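Local atomic coordinates of probable glutathione reductase (Sinorhizobium meliloti, PDB entry 4DNA), a protein that probably catalyses the NADPH-dependent reduction of glutathione disulfide to glutathione as an FAD-containing homodimer. Residues Lys101-Asn105 and Ala106-Ile110; Asp309-Leu313 and Thr314-Ile318; Val354-Glu358 and Glu359-Arg363; Ala405-Gly409 and His410-Glu414. One frame throughout, in Å; residues are numbered along the deposited sequence.

Contact 1: Lys101-Asn105 and Ala106-Ile110; sequences KGLAN and AGAEI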
loop_
_atom_site.group_PDB
_atom_site.type_symbol
_atom_site.label_atom_id
_atom_site.label_comp_id
_atom_site.label_asym_id
_atom_site.label_seq_id
_atom_site.Cartn_x
_atom_site.Cartn_y
_atom_site.Cartn_z
ATOM N N LYS A 101 20.953 -22.270 8.250
ATOM C CA LYS A 101 22.018 -21.511 8.908
ATOM C C LYS A 101 21.536 -20.914 10.241
ATOM O O LYS A 101 22.269 -20.944 11.236
ATOM C CB LYS A 101 22.632 -20.448 7.979
ATOM C CG LYS A 101 23.704 -19.573 8.647
ATOM C CD LYS A 101 25.011 -19.395 7.856
ATOM C CE LYS A 101 24.806 -18.961 6.402
ATOM N NZ LYS A 101 23.798 -17.870 6.221
ATOM N N GLY A 102 20.302 -20.411 10.263
ATOM C CA GLY A 102 19.732 -19.819 11.465
ATOM C C GLY A 102 19.682 -20.787 12.631
ATOM O O GLY A 102 19.995 -20.421 13.769
ATOM N N LEU A 103 19.292 -22.027 12.347
ATOM C CA LEU A 103 19.121 -23.032 13.389
ATOM C C LEU A 103 20.464 -23.370 14.000
ATOM O O LEU A 103 20.641 -23.264 15.217
ATOM C CB LEU A 103 18.431 -24.284 12.847
ATOM C CG LEU A 103 16.910 -24.128 12.699
ATOM C CD1 LEU A 103 16.373 -24.940 11.534
ATOM C CD2 LEU A 103 16.170 -24.491 13.977
ATOM N N ALA A 104 21.406 -23.739 13.132
ATOM C CA ALA A 104 22.762 -24.080 13.516
ATOM C C ALA A 104 23.371 -23.010 14.414
ATOM O O ALA A 104 23.861 -23.334 15.494
ATOM C CB ALA A 104 23.611 -24.303 12.282
ATOM N N ASN A 105 23.307 -21.749 13.982
ATOM C CA ASN A 105 23.782 -20.599 14.780
ATOM C C ASN A 105 23.228 -20.492 16.200
ATOM O O ASN A 105 23.915 -20.011 17.095
ATOM C CB ASN A 105 23.502 -19.275 14.068
ATOM C CG ASN A 105 24.300 -19.116 12.796
ATOM O OD1 ASN A 105 25.426 -19.604 12.690
ATOM N ND2 ASN A 105 23.722 -18.425 11.818
ATOM N N ALA A 106 21.979 -20.905 16.393
ATOM C CA ALA A 106 21.374 -20.941 17.726
ATOM C C ALA A 106 21.832 -22.169 18.519
ATOM O O ALA A 106 21.720 -22.189 19.743
ATOM C CB ALA A 106 19.850 -20.906 17.622
ATOM N N GLY A 107 22.326 -23.193 17.817
ATOM C CA GLY A 107 22.832 -24.415 18.449
ATOM C C GLY A 107 22.017 -25.688 18.258
ATOM O O GLY A 107 22.497 -26.785 18.546
ATOM N N ALA A 108 20.786 -25.545 17.777
ATOM C CA ALA A 108 19.909 -26.683 17.525
ATOM C C ALA A 108 20.531 -27.698 16.558
ATOM O O ALA A 108 21.246 -27.325 15.627
ATOM C CB ALA A 108 18.572 -26.200 16.995
ATOM N N GLU A 109 20.258 -28.978 16.791
ATOM C CA GLU A 109 20.776 -30.031 15.934
ATOM C C GLU A 109 19.838 -30.317 14.766
ATOM O O GLU A 109 18.668 -30.660 14.962
ATOM C CB GLU A 109 21.016 -31.296 16.741
ATOM C CG GLU A 109 21.589 -32.425 15.919
ATOM C CD GLU A 109 21.818 -33.671 16.733
ATOM O OE1 GLU A 109 21.611 -33.612 17.966
ATOM O OE2 GLU A 109 22.211 -34.704 16.141
ATOM N N ILE A 110 20.367 -30.178 13.555
ATOM C CA ILE A 110 19.597 -30.377 12.328
ATOM C C ILE A 110 19.854 -31.773 11.771
ATOM O O ILE A 110 21.009 -32.190 11.631
ATOM C CB ILE A 110 19.963 -29.330 11.250
ATOM C CG1 ILE A 110 19.826 -27.909 11.803
ATOM C CG2 ILE A 110 19.088 -29.496 10.018
ATOM C CD1 ILE A 110 20.596 -26.855 11.033
#

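Contact 2: Asp309-Leu313 and Thr314-Ile318; sequences DRVQL and TPVAI. With FAD (flavin-adenine dinucleotide), chain C.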
loop_
_atom_site.group_PDB
_atom_site.type_symbol
_atom_site.label_atom_id
_atom_site.label_comp_id
_atom_site.label_asym_id
_atom_site.label_seq_id
_atom_site.Cartn_x
_atom_site.Cartn_y
_atom_site.Cartn_z
ATOM N N ASP A 309 -5.797 -27.677 12.817
ATOM C CA ASP A 309 -7.222 -27.454 12.618
ATOM C C ASP A 309 -7.524 -25.960 12.432
ATOM O O ASP A 309 -8.543 -25.598 11.824
ATOM C CB ASP A 309 -7.959 -27.968 13.883
ATOM C CG ASP A 309 -9.390 -28.411 13.623
ATOM O OD1 ASP A 309 -9.654 -29.128 12.616
ATOM O OD2 ASP A 309 -10.249 -28.056 14.467
ATOM N N ARG A 310 -6.619 -25.114 12.941
ATOM C CA ARG A 310 -6.917 -23.705 13.249
ATOM C C ARG A 310 -6.991 -22.803 12.014
ATOM O O ARG A 310 -7.464 -23.221 10.951
ATOM C CB ARG A 310 -5.921 -23.168 14.301
ATOM C CG ARG A 310 -6.043 -23.854 15.671
ATOM C CD ARG A 310 -5.457 -23.055 16.842
ATOM N NE ARG A 310 -4.041 -23.339 17.113
ATOM C CZ ARG A 310 -3.476 -23.319 18.328
ATOM N NH1 ARG A 310 -4.202 -23.044 19.417
ATOM N NH2 ARG A 310 -2.172 -23.594 18.463
ATOM N N VAL A 311 -6.567 -21.553 12.156
ATOM C CA VAL A 311 -6.404 -20.699 10.991
ATOM C C VAL A 311 -5.091 -21.108 10.337
ATOM O O VAL A 311 -4.038 -21.136 10.994
ATOM C CB VAL A 311 -6.379 -19.213 11.375
ATOM C CG1 VAL A 311 -6.437 -18.334 10.131
ATOM C CG2 VAL A 311 -7.533 -18.907 12.318
ATOM N N GLN A 312 -5.164 -21.450 9.053
ATOM C CA GLN A 312 -4.001 -22.006 8.353
ATOM C C GLN A 312 -3.198 -20.954 7.618
ATOM O O GLN A 312 -3.236 -20.857 6.383
ATOM C CB GLN A 312 -4.401 -23.150 7.425
ATOM C CG GLN A 312 -4.683 -24.437 8.188
ATOM C CD GLN A 312 -5.224 -25.540 7.312
ATOM O OE1 GLN A 312 -5.078 -25.510 6.085
ATOM N NE2 GLN A 312 -5.846 -26.532 7.936
ATOM N N LEU A 313 -2.466 -20.170 8.400
ATOM C CA LEU A 313 -1.614 -19.134 7.865
ATOM C C LEU A 313 -0.250 -19.142 8.566
ATOM O O LEU A 313 -0.142 -19.549 9.732
ATOM C CB LEU A 313 -2.303 -17.768 7.970
ATOM C CG LEU A 313 -3.653 -17.584 7.265
ATOM C CD1 LEU A 313 -4.349 -16.366 7.848
ATOM C CD2 LEU A 313 -3.522 -17.462 5.748
ATOM N N THR A 314 0.777 -18.697 7.838
ATOM C CA THR A 314 2.162 -18.705 8.309
ATOM C C THR A 314 2.381 -17.929 9.618
ATOM O O THR A 314 2.959 -18.484 10.552
ATOM C CB THR A 314 3.135 -18.252 7.189
ATOM O OG1 THR A 314 3.076 -19.196 6.112
ATOM C CG2 THR A 314 4.576 -18.167 7.678
ATOM N N PRO A 315 1.910 -16.657 9.704
ATOM C CA PRO A 315 2.092 -15.904 10.951
ATOM C C PRO A 315 1.421 -16.558 12.157
ATOM O O PRO A 315 1.935 -16.437 13.276
ATOM C CB PRO A 315 1.432 -14.552 10.647
ATOM C CG PRO A 315 1.527 -14.424 9.175
ATOM C CD PRO A 315 1.263 -15.816 8.677
ATOM N N VAL A 316 0.294 -17.233 11.927
ATOM C CA VAL A 316 -0.428 -17.934 12.983
ATOM C C VAL A 316 0.481 -19.015 13.549
ATOM O O VAL A 316 0.670 -19.110 14.756
ATOM C CB VAL A 316 -1.767 -18.522 12.471
ATOM C CG1 VAL A 316 -2.637 -19.013 13.622
ATOM C CG2 VAL A 316 -2.527 -17.473 11.688
ATOM N N ALA A 317 1.080 -19.796 12.662
ATOM C CA ALA A 317 2.075 -20.780 13.056
ATOM C C ALA A 317 3.176 -20.142 13.873
ATOM O O ALA A 317 3.542 -20.663 14.926
ATOM C CB ALA A 317 2.662 -21.462 11.833
ATOM N N ILE A 318 3.700 -19.018 13.384
ATOM C CA ILE A 318 4.826 -18.342 14.024
ATOM C C ILE A 318 4.443 -17.861 15.411
ATOM O O ILE A 318 5.215 -18.029 16.359
ATOM C CB ILE A 318 5.362 -17.165 13.179
ATOM C CG1 ILE A 318 6.166 -17.702 11.989
ATOM C CG2 ILE A 318 6.221 -16.236 14.033
ATOM C CD1 ILE A 318 6.329 -16.730 10.842
HETATM P PA FAD C . 4.625 -26.328 7.219
HETATM O O1A FAD C . 3.475 -26.976 6.467
HETATM O O2A FAD C . 5.194 -24.981 6.829
HETATM O O5B FAD C . 5.860 -27.353 7.258
HETATM C C5B FAD C . 5.946 -28.437 8.191
HETATM C C4B FAD C . 7.085 -29.316 7.699
HETATM O O4B FAD C . 7.117 -30.592 8.336
HETATM C C3B FAD C . 6.934 -29.568 6.211
HETATM O O3B FAD C . 8.109 -29.082 5.547
HETATM C C2B FAD C . 6.747 -31.068 6.095
HETATM O O2B FAD C . 7.362 -31.582 4.913
HETATM C C1B FAD C . 7.403 -31.598 7.362
HETATM N N9A FAD C . 6.846 -32.882 7.847
HETATM C C8A FAD C . 5.567 -33.274 7.694
HETATM N N7A FAD C . 5.330 -34.480 8.265
HETATM C C5A FAD C . 6.489 -34.870 8.808
HETATM C C6A FAD C . 6.910 -36.059 9.566
HETATM N N6A FAD C . 5.988 -37.026 9.798
HETATM N N1A FAD C . 8.204 -36.122 9.979
HETATM C C2A FAD C . 9.081 -35.126 9.703
HETATM N N3A FAD C . 8.756 -34.009 9.012
HETATM C C4A FAD C . 7.491 -33.824 8.543
HETATM N N1 FAD C . 0.017 -18.312 4.450
HETATM C C2 FAD C . 0.082 -16.967 4.580
HETATM O O2 FAD C . 0.111 -16.466 5.725
HETATM N N3 FAD C . 0.115 -16.154 3.509
HETATM C C4 FAD C . 0.083 -16.609 2.240
HETATM O O4 FAD C . 0.127 -15.813 1.271
HETATM C C4X FAD C . 0.004 -18.075 2.020
HETATM N N5 FAD C . -0.027 -18.614 0.781
HETATM C C5X FAD C . -0.092 -19.964 0.627
HETATM C C6 FAD C . -0.125 -20.519 -0.653
HETATM C C7 FAD C . -0.201 -21.905 -0.823
HETATM C C7M FAD C . -0.231 -22.457 -2.226
HETATM C C8 FAD C . -0.230 -22.808 0.372
HETATM C C8M FAD C . -0.297 -24.306 0.253
HETATM C C9 FAD C . -0.200 -22.257 1.646
HETATM C C9A FAD C . -0.135 -20.875 1.818
HETATM N N10 FAD C . -0.101 -20.330 3.117
HETATM C C10 FAD C . -0.030 -18.922 3.243
HETATM C "C1'" FAD C . -0.150 -21.225 4.287
HETATM C "C2'" FAD C . 1.206 -21.442 4.943
HETATM O "O2'" FAD C . 2.137 -21.923 3.969
HETATM C "C3'" FAD C . 1.083 -22.409 6.122
HETATM O "O3'" FAD C . -0.003 -21.969 6.946
HETATM C "C4'" FAD C . 2.353 -22.490 6.970
HETATM O "O4'" FAD C . 3.406 -23.080 6.198
HETATM C "C5'" FAD C . 2.124 -23.319 8.222
HETATM O "O5'" FAD C . 3.343 -23.978 8.561
HETATM P P FAD C . 3.438 -25.220 9.591
HETATM O O1P FAD C . 4.293 -24.818 10.779
HETATM O O2P FAD C . 2.066 -25.810 9.813
HETATM O O3P FAD C . 4.303 -26.317 8.797
#

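Contact 3: Val354-Glu358 and Glu359-Arg363; sequences VGITE and EEAAR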
loop_
_atom_site.group_PDB
_atom_site.type_symbol
_atom_site.label_atom_id
_atom_site.label_comp_id
_atom_site.label_asym_id
_atom_site.label_seq_id
_atom_site.Cartn_x
_atom_site.Cartn_y
_atom_site.Cartn_z
ATOM N N VAL A 354 -9.849 -7.222 6.970
ATOM C CA VAL A 354 -9.757 -7.283 8.429
ATOM C C VAL A 354 -11.173 -7.254 8.943
ATOM O O VAL A 354 -12.044 -6.594 8.346
ATOM C CB VAL A 354 -9.155 -6.020 9.059
ATOM C CG1 VAL A 354 -8.470 -6.373 10.365
ATOM C CG2 VAL A 354 -8.207 -5.293 8.119
ATOM N N GLY A 355 -11.397 -7.935 10.064
ATOM C CA GLY A 355 -12.684 -7.892 10.727
ATOM C C GLY A 355 -13.706 -8.738 10.021
ATOM O O GLY A 355 -13.347 -9.638 9.277
ATOM N N ILE A 356 -14.978 -8.417 10.239
ATOM C CA ILE A 356 -16.107 -9.273 9.853
ATOM C C ILE A 356 -16.906 -8.748 8.641
ATOM O O ILE A 356 -16.900 -7.547 8.358
ATOM C CB ILE A 356 -17.045 -9.473 11.064
ATOM C CG1 ILE A 356 -17.577 -8.111 11.556
ATOM C CG2 ILE A 356 -16.315 -10.211 12.177
ATOM C CD1 ILE A 356 -18.655 -8.166 12.622
ATOM N N THR A 357 -17.589 -9.646 7.936
ATOM C CA THR A 357 -18.333 -9.260 6.733
ATOM C C THR A 357 -19.638 -8.495 7.031
ATOM O O THR A 357 -20.175 -8.563 8.135
ATOM C CB THR A 357 -18.686 -10.479 5.838
ATOM O OG1 THR A 357 -19.807 -11.203 6.392
ATOM C CG2 THR A 357 -17.491 -11.392 5.656
ATOM N N GLU A 358 -20.157 -7.791 6.031
ATOM C CA GLU A 358 -21.445 -7.121 6.173
ATOM C C GLU A 358 -22.549 -8.075 6.617
ATOM O O GLU A 358 -23.367 -7.717 7.447
ATOM C CB GLU A 358 -21.865 -6.442 4.883
ATOM C CG GLU A 358 -23.067 -5.551 5.072
ATOM C CD GLU A 358 -23.646 -5.080 3.760
ATOM O OE1 GLU A 358 -22.860 -4.930 2.806
ATOM O OE2 GLU A 358 -24.878 -4.856 3.692
ATOM N N GLU A 359 -22.560 -9.287 6.072
ATOM C CA GLU A 359 -23.517 -10.286 6.514
ATOM C C GLU A 359 -23.375 -10.664 7.996
ATOM O O GLU A 359 -24.374 -10.882 8.675
ATOM C CB GLU A 359 -23.435 -11.536 5.640
ATOM C CG GLU A 359 -24.229 -12.723 6.179
ATOM C CD GLU A 359 -24.062 -13.979 5.339
ATOM O OE1 GLU A 359 -23.287 -13.934 4.346
ATOM O OE2 GLU A 359 -24.701 -15.015 5.670
ATOM N N GLU A 360 -22.144 -10.749 8.492
ATOM C CA GLU A 360 -21.926 -11.142 9.875
ATOM C C GLU A 360 -22.367 -10.026 10.804
ATOM O O GLU A 360 -23.029 -10.270 11.820
ATOM C CB GLU A 360 -20.454 -11.432 10.153
ATOM C CG GLU A 360 -19.749 -12.451 9.262
ATOM C CD GLU A 360 -18.337 -12.735 9.765
ATOM O OE1 GLU A 360 -17.342 -12.394 9.066
ATOM O OE2 GLU A 360 -18.227 -13.261 10.898
ATOM N N ALA A 361 -21.989 -8.800 10.453
ATOM C CA ALA A 361 -22.245 -7.652 11.307
ATOM C C ALA A 361 -23.733 -7.387 11.399
ATOM O O ALA A 361 -24.237 -7.020 12.460
ATOM C CB ALA A 361 -21.512 -6.429 10.795
ATOM N N ALA A 362 -24.425 -7.586 10.277
ATOM C CA ALA A 362 -25.866 -7.408 10.203
ATOM C C ALA A 362 -26.563 -8.309 11.210
ATOM O O ALA A 362 -27.518 -7.882 11.850
ATOM C CB ALA A 362 -26.380 -7.685 8.796
ATOM N N ARG A 363 -26.071 -9.542 11.345
ATOM C CA ARG A 363 -26.592 -10.497 12.322
ATOM C C ARG A 363 -26.166 -10.168 13.752
ATOM O O ARG A 363 -26.990 -10.200 14.654
ATOM C CB ARG A 363 -26.183 -11.935 11.970
ATOM C CG ARG A 363 -26.970 -12.571 10.822
ATOM C CD ARG A 363 -26.782 -14.084 10.775
ATOM N NE ARG A 363 -25.361 -14.430 10.795
ATOM C CZ ARG A 363 -24.662 -14.842 9.736
ATOM N NH1 ARG A 363 -25.258 -15.000 8.552
ATOM N NH2 ARG A 363 -23.362 -15.106 9.863
HETATM O O HOH W 1 -20.485 -13.862 5.108
#

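Contact 4: Ala405-Gly409 and His410-Glu414; sequences AHILG and HDAGE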
loop_
_atom_site.group_PDB
_atom_site.type_symbol
_atom_site.label_atom_id
_atom_site.label_comp_id
_atom_site.label_asym_id
_atom_site.label_seq_id
_atom_site.Cartn_x
_atom_site.Cartn_y
_atom_site.Cartn_z
ATOM N N ALA A 405 -13.230 -3.967 7.593
ATOM C CA ALA A 405 -12.719 -3.212 6.449
ATOM C C ALA A 405 -12.302 -4.207 5.364
ATOM O O ALA A 405 -11.634 -5.202 5.652
ATOM C CB ALA A 405 -11.541 -2.365 6.853
ATOM N N HIS A 406 -12.726 -3.929 4.127
ATOM C CA HIS A 406 -12.541 -4.796 2.966
ATOM C C HIS A 406 -12.179 -3.987 1.759
ATOM O O HIS A 406 -12.865 -3.017 1.418
ATOM C CB HIS A 406 -13.818 -5.568 2.687
ATOM C CG HIS A 406 -14.476 -6.111 3.927
ATOM N ND1 HIS A 406 -14.109 -7.285 4.491
ATOM C CD2 HIS A 406 -15.489 -5.588 4.723
ATOM C CE1 HIS A 406 -14.853 -7.499 5.587
ATOM N NE2 HIS A 406 -15.701 -6.460 5.726
ATOM N N ILE A 407 -11.091 -4.398 1.110
ATOM C CA ILE A 407 -10.500 -3.688 -0.021
ATOM C C ILE A 407 -10.319 -4.639 -1.184
ATOM O O ILE A 407 -9.736 -5.709 -1.030
ATOM C CB ILE A 407 -9.089 -3.122 0.301
ATOM C CG1 ILE A 407 -9.036 -2.418 1.664
ATOM C CG2 ILE A 407 -8.636 -2.176 -0.804
ATOM C CD1 ILE A 407 -9.841 -1.136 1.746
ATOM N N LEU A 408 -10.836 -4.249 -2.339
ATOM C CA LEU A 408 -10.541 -4.948 -3.575
ATOM C C LEU A 408 -9.793 -3.978 -4.483
ATOM O O LEU A 408 -10.321 -2.925 -4.844
ATOM C CB LEU A 408 -11.830 -5.419 -4.232
ATOM C CG LEU A 408 -11.680 -6.164 -5.556
ATOM C CD1 LEU A 408 -10.884 -7.443 -5.360
ATOM C CD2 LEU A 408 -13.052 -6.472 -6.140
ATOM N N GLY A 409 -8.558 -4.305 -4.829
ATOM C CA GLY A 409 -7.758 -3.396 -5.622
ATOM C C GLY A 409 -6.302 -3.403 -5.227
ATOM O O GLY A 409 -5.880 -4.173 -4.354
ATOM N N HIS A 410 -5.538 -2.527 -5.875
ATOM C CA HIS A 410 -4.091 -2.504 -5.752
ATOM C C HIS A 410 -3.633 -2.272 -4.362
ATOM O O HIS A 410 -3.978 -1.263 -3.759
ATOM C CB HIS A 410 -3.492 -1.466 -6.686
ATOM C CG HIS A 410 -3.732 -1.773 -8.142
ATOM N ND1 HIS A 410 -2.960 -2.636 -8.841
ATOM C CD2 HIS A 410 -4.724 -1.327 -9.021
ATOM C CE1 HIS A 410 -3.423 -2.729 -10.104
ATOM N NE2 HIS A 410 -4.501 -1.923 -10.215
ATOM N N ASP A 411 -2.855 -3.224 -3.850
ATOM C CA ASP A 411 -2.172 -3.104 -2.550
ATOM C C ASP A 411 -3.097 -3.364 -1.364
ATOM O O ASP A 411 -2.773 -3.017 -0.217
ATOM C CB ASP A 411 -1.465 -1.741 -2.410
ATOM C CG ASP A 411 -0.482 -1.475 -3.543
ATOM O OD1 ASP A 411 0.420 -2.333 -3.750
ATOM O OD2 ASP A 411 -0.623 -0.418 -4.219
ATOM N N ALA A 412 -4.238 -3.987 -1.648
ATOM C CA ALA A 412 -5.195 -4.345 -0.613
ATOM C C ALA A 412 -4.550 -5.112 0.552
ATOM O O ALA A 412 -4.974 -4.984 1.699
ATOM C CB ALA A 412 -6.333 -5.140 -1.214
ATOM N N GLY A 413 -3.515 -5.887 0.252
ATOM C CA GLY A 413 -2.778 -6.606 1.275
ATOM C C GLY A 413 -1.969 -5.738 2.224
ATOM O O GLY A 413 -2.006 -5.938 3.434
ATOM N N GLU A 414 -1.251 -4.783 1.683
ATOM C CA GLU A 414 -0.528 -3.852 2.504
ATOM C C GLU A 414 -1.466 -3.020 3.333
ATOM O O GLU A 414 -1.159 -2.684 4.440
ATOM C CB GLU A 414 0.383 -2.981 1.662
ATOM C CG GLU A 414 1.397 -3.759 0.864
ATOM C CD GLU A 414 2.566 -4.217 1.687
ATOM O OE1 GLU A 414 2.666 -3.838 2.846
ATOM O OE2 GLU A 414 3.403 -4.946 1.165
#

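Contact 1: Lys101-Asn105 and Ala106-Ile110
Leu103 and Ile110 meet where the helix 81-106 ends and the chain turns back into the strand 109-112. The packed side of this local contact is apolar. CD1 of Ile110 rests 3.8 Å from CB of Leu103 and also touches the flank of Ala104, its methyl lying 4.1 Å from Ala104 CB. Ile110 reaches them because CG1 lies beside its own backbone N (chi1 -54°) and the chain then runs on extended, carrying CD1 back against the last helical turn. Leu103 sends its other end elsewhere: CD2 comes within 4.2 Å of Ala108 CB, so this one leucine meets both Ala108 and Ile110. Ala106, Ala108 and Leu103 also lean on the helix 15-25, at Arg22 and Ala25, which covers this side.

The opposite character belongs to Asn105 and Gly107, which lie toward solvent and are joined mainly through the backbone; Ala104 is exposed too, though Ile110 CD1 still touches it. Gly107 N donates to Ala104 O at 2.8 Å. The carbonyl of Leu103 gathers weak bonds from the amides of Ala106, Gly107 and Ala108, the last at 3.4 Å. Gly107 has a positive phi of 110°, at which a CB would be jammed against the preceding carbonyl oxygen. Beyond the turn Glu109 pairs through its backbone with Val31 and Ile33, while its OE1 is hydrogen-bonded to Tyr6 OH. The glycine-ended helix is a Schellman motif, here leading into an outermost strand of the parallel sheet in the Rossmann-type FAD-binding fold.

Contact 2: Asp309-Leu313 and Thr314-Ile318
Leu313 is at the N-cap position of the helix 314-329, and its carbonyl O accepts the first i to i+4 bond, from Ala317 N at 3.2 Å (167° at the hydrogen). Just before it, Gln312 is the centre of an inverse gamma turn that swings the loop into the helix. The side chains close around Val316, whose CB points back at the loop. Its CG2, lying beside the backbone N, packs 3.7 Å from Leu313 CB and 4.2 Å from Val311 CB; its CG1, anti to that N (chi1 -169°), approaches Val311 O instead. One valine thus spreads its two methyls over the incoming loop. Leu313 CB also meets the ring of Pro315 at CD.

This loop-to-helix junction forms part of the FAD pocket. Thr314 N points at the pyrimidine end of the flavin, donating to FAD O2 at 3.1 Å, with a weaker bond to FAD N1 at 3.5 Å. Both acceptors therefore face the first turn of the helix, whose dipole would probably help to stabilise negative charge at the N1-C2=O2 region of a reduced flavin. Leu313 CD2 and Pro315 CD border the same carbonyl, Pro315 CD at 3.2 Å from FAD O2, while Thr314 OG1 lies alongside the ribityl chain near FAD C2'. Farther along the cofactor, Ala317 CB stands 3.9 Å from the phosphate oxygen O1P of FAD. His439 of the second subunit packs on Thr314 and Pro315, and its backbone O is hydrogen-bonded to FAD. Arg310 turns from the flavin toward Glu320, with which its NE forms a salt bridge.

Contact 3: Val354-Glu358 and Glu359-Arg363
Glu360 folds its side chain back over Thr357 and Ile356, from the first turn of the helix 358-364 to the residues that lead into it. Its CB lies 3.5 Å from Thr357 O. With CG beside the backbone N (chi1 -54°), the chain turns toward the start of the helix, and CG comes against Thr357 OG1. CD then reaches Ile356 CB at 3.7 Å. At the tip OE1 accepts from Thr357 N at 3.0 Å, in a straight bond (169°) that arrives from above the carboxylate plane, while OE2 lies near the CG2 methyl of Ile356.

Thr357 returns the bond: its OG1 accepts from Glu360 N at 3.2 Å, and the reciprocal pair is a capping box with Thr357 as N-cap. Replacing Glu360 by an alanine removes the carboxylate, and Thr357 N would probably be left without that acceptor and the side of Ile356 less covered. Thr357 O accepts from Ala361 N. Ile356 CD1 packs 3.8 Å from Ala361 CB. On the outer side a water bridges Thr357 OG1 and Glu359 OE1, and Glu359 OE2 forms a salt bridge with Arg363 NH1 at 2.9 Å. Glu358 heads the other way, its OE1 bound by Tyr454 OH and Lys392 NZ against the antiparallel sheet of the dimerisation domain.

Contact 4: Ala405-Gly409 and His410-Glu414
A type II beta turn from Gly409 to Ala412 links the strand 402-408 to the helix 412-424 in the dimerisation domain. Gly409 O accepts from Ala412 N at 3.2 Å. The turn brings Ala412 back over the strand end, its CB 3.7 Å from Ile407 CB and close to Ile407 CG2. That CG2 is anti to the backbone N of Ile407 and lies alongside the alanine methyl. Ala412 CB also sits 3.5 Å from Ile407 O, so the small side chain is held against both backbone and branch. Gly409 has a phi of 143°, at which a CB would be pressed against the carbonyl O of Leu408. His410 points outward from the turn, its NE2 hydrogen-bonded to Glu387 OE1. Asp411 occupies the N-cap position without a side-chain capping bond; Gly413 N is instead bound by Glu350 OE1.

Beyond the turn, Glu414 takes the amides of Ala442 and Ala443 of the second subunit, one on each carboxylate oxygen. From its strand, Ile407 packs on Met415 and Leu419 of the helix 412-424 and on Met391 of the neighbouring strand 389-396, joining helix to sheet.

Overall arrangement
Each contact is local, at a helix end or start, and the four follow one another along the chain without nesting or crossing. Contact 1 joins the helix 81-106 to an edge strand of the FAD domain's parallel sheet. Contact 2 starts the helix 314-329 beside the flavin, its centre about 23 Å from that of contact 1. The chain then enters the dimerisation domain, where contacts 3 and 4 each connect a strand to a helix. Their strands, 351-355 and 402-408, are neighbours in one antiparallel sheet, and Val354 O lies 3.0 Å from Ala405 N, a probable hydrogen bond. Contacts 2 and 4 both reach the second subunit.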